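Local coordinates for protein aminomethyltransferase (Bartonella henselae, PDB 3GIR) that is an aminomethyltransferase of the T-protein family, with an N-terminal folate-binding domain followed by a C-terminal barrel domain, at residues Y116-N121 and K296-S301; I131-A136 and F209-G214; C261-G264 and T268-T271. All coordinates share one frame; numbering follows the deposited sequence.

Contact 1 of 3, residues Y116-N121 and K296-S301; sequences YSYLLN and KAFLES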
loop_
_atom_site.group_PDB
_atom_site.type_symbol
_atom_site.label_atom_id
_atom_site.label_comp_id
_atom_site.label_asym_id
_atom_site.label_seq_id
_atom_site.Cartn_x
_atom_site.Cartn_y
_atom_site.Cartn_z
ATOM N N TYR A 116 -9.991 -2.439 0.324
ATOM C CA TYR A 116 -8.839 -2.450 1.211
ATOM C C TYR A 116 -9.220 -3.193 2.459
ATOM O O TYR A 116 -10.323 -3.009 3.024
ATOM C CB TYR A 116 -8.430 -0.992 1.586
ATOM C CG TYR A 116 -7.262 -0.876 2.517
ATOM C CD1 TYR A 116 -5.967 -1.013 2.068
ATOM C CD2 TYR A 116 -7.465 -0.649 3.880
ATOM C CE1 TYR A 116 -4.883 -0.880 2.964
ATOM C CE2 TYR A 116 -6.396 -0.538 4.759
ATOM C CZ TYR A 116 -5.124 -0.623 4.304
ATOM O OH TYR A 116 -4.103 -0.548 5.271
ATOM N N SER A 117 -8.350 -4.084 2.921
ATOM C CA SER A 117 -8.607 -4.847 4.118
ATOM C C SER A 117 -7.290 -5.220 4.792
ATOM O O SER A 117 -6.211 -4.718 4.449
ATOM C CB SER A 117 -9.428 -6.104 3.834
ATOM O OG SER A 117 -10.033 -6.587 5.013
ATOM N N TYR A 118 -7.377 -6.100 5.776
ATOM C CA TYR A 118 -6.176 -6.559 6.483
ATOM C C TYR A 118 -6.375 -7.901 7.129
ATOM O O TYR A 118 -7.472 -8.227 7.580
ATOM C CB TYR A 118 -5.727 -5.513 7.554
ATOM C CG TYR A 118 -6.767 -4.589 8.058
ATOM C CD1 TYR A 118 -7.799 -5.057 8.845
ATOM C CD2 TYR A 118 -6.702 -3.219 7.835
ATOM C CE1 TYR A 118 -8.746 -4.183 9.346
ATOM C CE2 TYR A 118 -7.679 -2.371 8.311
ATOM C CZ TYR A 118 -8.676 -2.864 9.074
ATOM O OH TYR A 118 -9.640 -2.045 9.627
ATOM N N LEU A 119 -5.300 -8.653 7.174
ATOM C CA LEU A 119 -5.248 -9.923 7.865
ATOM C C LEU A 119 -4.907 -9.602 9.331
ATOM O O LEU A 119 -3.853 -9.074 9.614
ATOM C CB LEU A 119 -4.149 -10.769 7.212
ATOM C CG LEU A 119 -4.093 -12.191 7.625
ATOM C CD1 LEU A 119 -5.332 -13.036 7.096
ATOM C CD2 LEU A 119 -2.694 -12.830 7.216
ATOM N N LEU A 120 -5.779 -9.971 10.271
ATOM C CA LEU A 120 -5.527 -9.672 11.690
ATOM C C LEU A 120 -5.122 -10.904 12.418
ATOM O O LEU A 120 -5.608 -12.029 12.086
ATOM C CB LEU A 120 -6.821 -9.166 12.277
ATOM C CG LEU A 120 -7.395 -7.931 11.698
ATOM C CD1 LEU A 120 -8.676 -7.647 12.495
ATOM C CD2 LEU A 120 -6.463 -6.718 11.717
ATOM N N ASN A 121 -4.270 -10.727 13.420
ATOM C CA ASN A 121 -4.038 -11.794 14.398
ATOM C C ASN A 121 -5.104 -11.796 15.480
ATOM O O ASN A 121 -6.034 -10.996 15.448
ATOM C CB ASN A 121 -2.638 -11.735 14.952
ATOM C CG ASN A 121 -2.353 -10.495 15.808
ATOM O OD1 ASN A 121 -3.226 -9.931 16.401
ATOM N ND2 ASN A 121 -1.088 -10.111 15.838
ATOM N N LYS A 296 -13.106 -10.432 18.191
ATOM C CA LYS A 296 -13.350 -10.133 19.619
ATOM C C LYS A 296 -12.379 -9.040 20.062
ATOM O O LYS A 296 -12.811 -8.055 20.654
ATOM C CB LYS A 296 -13.174 -11.377 20.488
ATOM C CG LYS A 296 -13.198 -11.082 21.998
ATOM C CD LYS A 296 -13.181 -12.346 22.800
ATOM C CE LYS A 296 -13.124 -12.059 24.309
ATOM N NZ LYS A 296 -13.377 -13.341 25.063
ATOM N N ALA A 297 -11.081 -9.230 19.795
ATOM C CA ALA A 297 -10.023 -8.206 20.143
ATOM C C ALA A 297 -10.244 -6.897 19.388
ATOM O O ALA A 297 -10.055 -5.785 19.921
ATOM C CB ALA A 297 -8.650 -8.752 19.888
ATOM N N PHE A 298 -10.673 -6.967 18.129
ATOM C CA PHE A 298 -10.976 -5.750 17.362
ATOM C C PHE A 298 -12.096 -4.903 18.026
ATOM O O PHE A 298 -11.978 -3.699 18.162
ATOM C CB PHE A 298 -11.401 -6.158 15.907
ATOM C CG PHE A 298 -11.704 -5.000 14.993
ATOM C CD1 PHE A 298 -10.745 -4.513 14.092
ATOM C CD2 PHE A 298 -12.948 -4.425 14.975
ATOM C CE1 PHE A 298 -11.051 -3.497 13.255
ATOM C CE2 PHE A 298 -13.227 -3.343 14.144
ATOM C CZ PHE A 298 -12.272 -2.897 13.258
ATOM N N LEU A 299 -13.190 -5.577 18.361
ATOM C CA LEU A 299 -14.361 -4.977 19.039
ATOM C C LEU A 299 -13.970 -4.417 20.420
ATOM O O LEU A 299 -14.343 -3.313 20.744
ATOM C CB LEU A 299 -15.483 -6.022 19.137
ATOM C CG LEU A 299 -16.078 -6.351 17.773
ATOM C CD1 LEU A 299 -17.140 -7.458 17.823
ATOM C CD2 LEU A 299 -16.621 -5.114 17.064
ATOM N N GLU A 300 -13.194 -5.155 21.189
ATOM C CA GLU A 300 -12.711 -4.649 22.495
ATOM C C GLU A 300 -11.792 -3.429 22.354
ATOM O O GLU A 300 -11.834 -2.487 23.149
ATOM C CB GLU A 300 -11.944 -5.712 23.245
ATOM C CG GLU A 300 -12.866 -6.666 23.981
ATOM C CD GLU A 300 -12.235 -8.002 24.353
ATOM O OE1 GLU A 300 -11.016 -8.210 24.102
ATOM O OE2 GLU A 300 -12.985 -8.860 24.898
ATOM N N SER A 301 -10.927 -3.447 21.352
ATOM C CA SER A 301 -10.052 -2.294 21.130
ATOM C C SER A 301 -10.842 -1.035 20.732
ATOM O O SER A 301 -10.494 0.107 21.058
ATOM C CB SER A 301 -9.058 -2.668 20.022
ATOM O OG SER A 301 -8.104 -1.665 19.912
#
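The hydroxyl of Y118 comes to the rim of the F298 ring while it is hydrogen-bonded to the backbone O of L278. Y118 OH lies 4.2 Å from F298 CE1, at the ring edge and near its plane. This is a loose packing contact. The bond to L278 fixes the far end of the Y118 ring in a buried place. The Y118 and F298 side chains cross at about a right angle. A first torsion of 23°, off the staggered positions, lays the Y118 ring beside L120 with its OH at the F298 edge. P273 and V282 also touch the Y118 side chain.

L120 supplies the aliphatic part of the contact. Its CD1 methyl meets F298 CD1 at 4.1 Å, slanting toward the ring. The other methyl serves its own strand: L120 CD2 is 3.6 Å from Y118 CD1. Y118 and L120 lie two residues apart and point the same way, so they present one joint surface to the helix. F298 reaches it with CG anti to the backbone N (chi1 -178°), which carries the ring away from helix 295-304.

L119 takes the reverse face of the strand and packs on helix 149-159. The strand ends at L120. The next residue, N121, accepts through OD1 from R123 N and G125 N. The bond to R123 N, two residues on, forms an Asx turn at the start of the link to strand 126-136.

The contact is helix-on-sheet packing through a single aromatic residue. F298 joins helix 295-304, which precedes strand 309-315 of the six-stranded antiparallel sheet, to strand 114-120, an outer strand of the five-stranded antiparallel sheet.

Contact 2 of 3, residues I131-A136 and F209-G214; sequences ILTRLA and FITRSG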
loop_
_atom_site.group_PDB
_atom_site.type_symbol
_atom_site.label_atom_id
_atom_site.label_comp_id
_atom_site.label_asym_id
_atom_site.label_seq_id
_atom_site.Cartn_x
_atom_site.Cartn_y
_atom_site.Cartn_z
ATOM N N ILE A 131 -5.393 -5.898 -0.610
ATOM C CA ILE A 131 -6.522 -5.529 -1.410
ATOM C C ILE A 131 -7.150 -6.816 -1.919
ATOM O O ILE A 131 -6.468 -7.707 -2.501
ATOM C CB ILE A 131 -6.191 -4.648 -2.635
ATOM C CG1 ILE A 131 -5.305 -3.472 -2.230
ATOM C CG2 ILE A 131 -7.451 -4.288 -3.390
ATOM C CD1 ILE A 131 -6.020 -2.527 -1.311
ATOM N N LEU A 132 -8.469 -6.919 -1.664
ATOM C CA LEU A 132 -9.304 -8.065 -2.074
ATOM C C LEU A 132 -10.211 -7.622 -3.230
ATOM O O LEU A 132 -10.898 -6.604 -3.100
ATOM C CB LEU A 132 -10.162 -8.494 -0.896
ATOM C CG LEU A 132 -11.223 -9.595 -1.174
ATOM C CD1 LEU A 132 -10.622 -10.938 -1.508
ATOM C CD2 LEU A 132 -12.169 -9.743 -0.027
ATOM N N THR A 133 -10.218 -8.377 -4.328
ATOM C CA THR A 133 -11.079 -8.092 -5.507
ATOM C C THR A 133 -11.859 -9.307 -5.844
ATOM O O THR A 133 -11.315 -10.401 -5.818
ATOM C CB THR A 133 -10.197 -7.718 -6.725
ATOM O OG1 THR A 133 -9.404 -6.577 -6.362
ATOM C CG2 THR A 133 -11.077 -7.312 -7.923
ATOM N N ARG A 134 -13.164 -9.153 -6.026
ATOM C CA ARG A 134 -13.992 -10.257 -6.482
ATOM C C ARG A 134 -13.965 -10.318 -7.986
ATOM O O ARG A 134 -14.157 -9.277 -8.653
ATOM C CB ARG A 134 -15.410 -10.094 -5.989
ATOM C CG ARG A 134 -16.270 -11.288 -6.269
ATOM C CD ARG A 134 -17.578 -11.180 -5.586
ATOM N NE ARG A 134 -18.199 -12.515 -5.478
ATOM C CZ ARG A 134 -19.305 -12.698 -4.739
ATOM N NH1 ARG A 134 -19.894 -11.670 -4.154
ATOM N NH2 ARG A 134 -19.823 -13.917 -4.631
ATOM N N LEU A 135 -13.675 -11.494 -8.499
ATOM C CA LEU A 135 -13.544 -11.710 -9.955
ATOM C C LEU A 135 -14.710 -12.486 -10.557
ATOM O O LEU A 135 -15.021 -12.279 -11.732
ATOM C CB LEU A 135 -12.239 -12.401 -10.278
ATOM C CG LEU A 135 -10.991 -11.507 -10.092
ATOM C CD1 LEU A 135 -9.748 -12.392 -10.348
ATOM C CD2 LEU A 135 -11.120 -10.259 -10.989
ATOM N N ALA A 136 -15.385 -13.263 -9.712
ATOM C CA ALA A 136 -16.513 -14.112 -10.148
ATOM C C ALA A 136 -17.288 -14.520 -8.895
ATOM O O ALA A 136 -16.934 -14.174 -7.772
ATOM C CB ALA A 136 -16.031 -15.328 -10.923
ATOM N N PHE A 209 -4.758 -9.467 -14.907
ATOM C CA PHE A 209 -5.659 -8.823 -13.926
ATOM C C PHE A 209 -5.352 -7.351 -13.941
ATOM O O PHE A 209 -4.192 -6.989 -13.739
ATOM C CB PHE A 209 -5.408 -9.495 -12.554
ATOM C CG PHE A 209 -6.101 -8.881 -11.380
ATOM C CD1 PHE A 209 -7.444 -8.665 -11.366
ATOM C CD2 PHE A 209 -5.364 -8.536 -10.244
ATOM C CE1 PHE A 209 -8.091 -8.102 -10.236
ATOM C CE2 PHE A 209 -5.992 -8.028 -9.112
ATOM C CZ PHE A 209 -7.368 -7.760 -9.142
ATOM N N ILE A 210 -6.334 -6.471 -14.227
ATOM C CA ILE A 210 -6.098 -5.048 -14.235
ATOM C C ILE A 210 -7.046 -4.411 -13.257
ATOM O O ILE A 210 -8.260 -4.707 -13.274
ATOM C CB ILE A 210 -6.308 -4.426 -15.631
ATOM C CG1 ILE A 210 -5.258 -5.038 -16.591
ATOM C CG2 ILE A 210 -6.275 -2.878 -15.599
ATOM C CD1 ILE A 210 -5.346 -4.485 -18.062
ATOM N N THR A 211 -6.506 -3.518 -12.435
ATOM C CA THR A 211 -7.291 -2.748 -11.469
ATOM C C THR A 211 -7.025 -1.251 -11.653
ATOM O O THR A 211 -5.940 -0.855 -12.103
ATOM C CB THR A 211 -7.032 -3.136 -9.995
ATOM O OG1 THR A 211 -5.636 -2.869 -9.688
ATOM C CG2 THR A 211 -7.392 -4.624 -9.652
ATOM N N ARG A 212 -8.034 -0.429 -11.371
ATOM C CA ARG A 212 -7.867 1.012 -11.350
ATOM C C ARG A 212 -7.630 1.391 -9.893
ATOM O O ARG A 212 -8.538 1.604 -9.103
ATOM C CB ARG A 212 -9.075 1.733 -11.977
ATOM C CG ARG A 212 -8.824 3.194 -12.196
ATOM C CD ARG A 212 -9.868 3.878 -13.113
ATOM N NE ARG A 212 -9.370 5.028 -13.744
ATOM C CZ ARG A 212 -9.810 5.493 -14.909
ATOM N NH1 ARG A 212 -10.766 4.841 -15.558
ATOM N NH2 ARG A 212 -9.275 6.533 -15.438
ATOM N N SER A 213 -6.379 1.320 -9.487
ATOM C CA SER A 213 -5.993 1.529 -8.092
ATOM C C SER A 213 -4.482 1.865 -8.101
ATOM O O SER A 213 -3.861 1.910 -9.173
ATOM C CB SER A 213 -6.186 0.218 -7.322
ATOM O OG SER A 213 -5.254 -0.802 -7.759
ATOM N N GLY A 214 -3.925 2.091 -6.911
ATOM C CA GLY A 214 -2.462 2.270 -6.845
ATOM C C GLY A 214 -2.051 2.712 -5.460
ATOM O O GLY A 214 -2.803 2.515 -4.477
#
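The F209 ring turns an edge to T133 and takes L135 at a slant. T133 OG1 lies in the ring plane, 3.6 Å from F209 CZ. T133 CB and CG2 crowd the same end, with CG2 3.9 Å from F209 CE1. L135 CD2 stands 3.8 Å from F209 CE1, off the ring plane on one side. T211 CG2 lies over the other face, near the CZ end and 3.2 Å from F209 CZ, a tight approach within the segment.

An extended first torsion (chi1 173°) sends the F209 ring out to meet the T133 side chain coming from the opposite direction. T133 OG1 is hydrogen-bonded to S114 OG. T211 OG1 and S213 OG share a hydrogen bond of 2.9 Å, which links T211 to the residue two positions on.

The segment axes are 10.4 Å apart at closest and their directions differ by 121°. These are strands of two different sheets, packed face to face through side chains. M141 of strand 139-144 also touches F209, and strand 220-225 flanks T211 on its own sheet. L132 and R134 point away, toward helix 94-101.

Contact 3 of 3, residues C261-G264 and T268-T271; sequences CLHG and TPDT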
loop_
_atom_site.group_PDB
_atom_site.type_symbol
_atom_site.label_atom_id
_atom_site.label_comp_id
_atom_site.label_asym_id
_atom_site.label_seq_id
_atom_site.Cartn_x
_atom_site.Cartn_y
_atom_site.Cartn_z
ATOM N N CYS A 261 -0.416 4.081 4.257
ATOM C CA CYS A 261 0.472 3.293 5.154
ATOM C C CYS A 261 1.387 2.347 4.422
ATOM O O CYS A 261 1.024 1.771 3.367
ATOM C CB CYS A 261 -0.332 2.456 6.112
ATOM S SG CYS A 261 -1.160 3.466 7.363
ATOM N N LEU A 262 2.557 2.116 5.018
ATOM C CA LEU A 262 3.472 1.085 4.556
ATOM C C LEU A 262 3.589 0.039 5.670
ATOM O O LEU A 262 4.095 0.331 6.776
ATOM C CB LEU A 262 4.820 1.666 4.122
ATOM C CG LEU A 262 5.880 0.585 3.888
ATOM C CD1 LEU A 262 5.410 -0.199 2.660
ATOM C CD2 LEU A 262 7.253 1.222 3.690
ATOM N N HIS A 263 3.183 -1.209 5.402
ATOM C CA HIS A 263 3.301 -2.205 6.415
ATOM C C HIS A 263 4.767 -2.510 6.679
ATOM O O HIS A 263 5.612 -2.543 5.782
ATOM C CB HIS A 263 2.545 -3.480 6.032
ATOM C CG HIS A 263 2.350 -4.417 7.174
ATOM N ND1 HIS A 263 3.347 -5.258 7.591
ATOM C CD2 HIS A 263 1.314 -4.593 8.036
ATOM C CE1 HIS A 263 2.933 -5.942 8.641
ATOM N NE2 HIS A 263 1.704 -5.563 8.937
ATOM N N GLY A 264 5.081 -2.616 7.971
ATOM C CA GLY A 264 6.475 -2.735 8.439
ATOM C C GLY A 264 7.056 -1.417 8.921
ATOM O O GLY A 264 8.067 -1.395 9.631
ATOM N N THR A 268 2.029 -2.589 11.831
ATOM C CA THR A 268 2.782 -3.779 12.136
ATOM C C THR A 268 1.834 -4.713 12.913
ATOM O O THR A 268 0.713 -4.321 13.274
ATOM C CB THR A 268 3.999 -3.470 13.008
ATOM O OG1 THR A 268 3.521 -3.201 14.319
ATOM C CG2 THR A 268 4.807 -2.268 12.517
ATOM N N PRO A 269 2.268 -5.948 13.164
ATOM C CA PRO A 269 1.427 -6.827 13.986
ATOM C C PRO A 269 1.211 -6.357 15.409
ATOM O O PRO A 269 0.342 -6.906 16.090
ATOM C CB PRO A 269 2.210 -8.144 13.968
ATOM C CG PRO A 269 2.969 -8.075 12.785
ATOM C CD PRO A 269 3.419 -6.650 12.657
ATOM N N ASP A 270 1.922 -5.304 15.813
ATOM C CA ASP A 270 1.704 -4.635 17.103
ATOM C C ASP A 270 0.718 -3.451 17.096
ATOM O O ASP A 270 0.454 -2.831 18.147
ATOM C CB ASP A 270 3.070 -4.272 17.717
ATOM C CG ASP A 270 3.862 -5.522 18.127
ATOM O OD1 ASP A 270 3.259 -6.464 18.688
ATOM O OD2 ASP A 270 5.079 -5.574 17.865
ATOM N N THR A 271 0.175 -3.079 15.925
ATOM C CA THR A 271 -0.744 -2.000 15.799
ATOM C C THR A 271 -2.063 -2.571 15.331
ATOM O O THR A 271 -2.145 -3.232 14.290
ATOM C CB THR A 271 -0.246 -0.956 14.706
ATOM O OG1 THR A 271 -0.122 -1.574 13.413
ATOM C CG2 THR A 271 1.117 -0.315 15.073
#
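The two backbones come closest at G264 and T268, whose CA atoms are 5.3 Å apart, and T268-T271 folds as a type I beta turn. The turn is closed by T271 N bonding to T268 O at 3.0 Å. An ST turn sits within it: T268 OG1 accepts from D270 N at 3.0 Å.

H263 makes most of the contact with this turn. Its imidazole lies against the backbone of T268 and the ring of P269. H263 NE2 is 3.8 Å from T268 CA. H263 CE1 is 4.1 Å from P269 CD, and the two side chains cross at about a right angle. Both partners meet the imidazole at a slant. With chi1 at -166°, CG of H263 sits beside its own carbonyl carbon, and this swings the imidazole across to the turn.

H263 NE2 also bonds to I126 O of strand 126-136, so the ring is held at its outer end as well as by packing. D128 and D129 of that strand touch the side chain too.

G264 makes the smaller contact. The T268 methyl CG2 comes to 4.3 Å from G264 C. The phi of G264 is positive, 99°, and at its backbone angles a CB would press on the carbonyl O of H263. Here the chain bends into the short link that returns to T268.

Both segments belong to one long loop between helices 248-257 and 284-289. D266, in the link, accepts from L262 N and ties the loop to itself. T271 secures the start of the turn through its side chain: T268 N donates to T271 OG1 at 2.9 Å in a nearly straight bond (170°).

Contacts 1 and 2 are joined through the five-stranded antiparallel sheet. Strands 114-120 and 126-136 are neighbours in it, and Y116 CD1 touches I131 CD1 at 3.7 Å. The centres of these two contacts are about 22 Å apart. The centres of contacts 1 and 3 are about 13 Å apart, and N121 ND2 lies 3.5 Å from P269 O, a packing contact. Contact 3 is tied to the same sheet through the backbone bond of T271 with I126. Along the chain, contacts 2 and 3 follow one another, both nested inside the loop closed by contact 1. Thus one sheet meets a second sheet, a long loop and the helix leading to the C-terminal barrel strands.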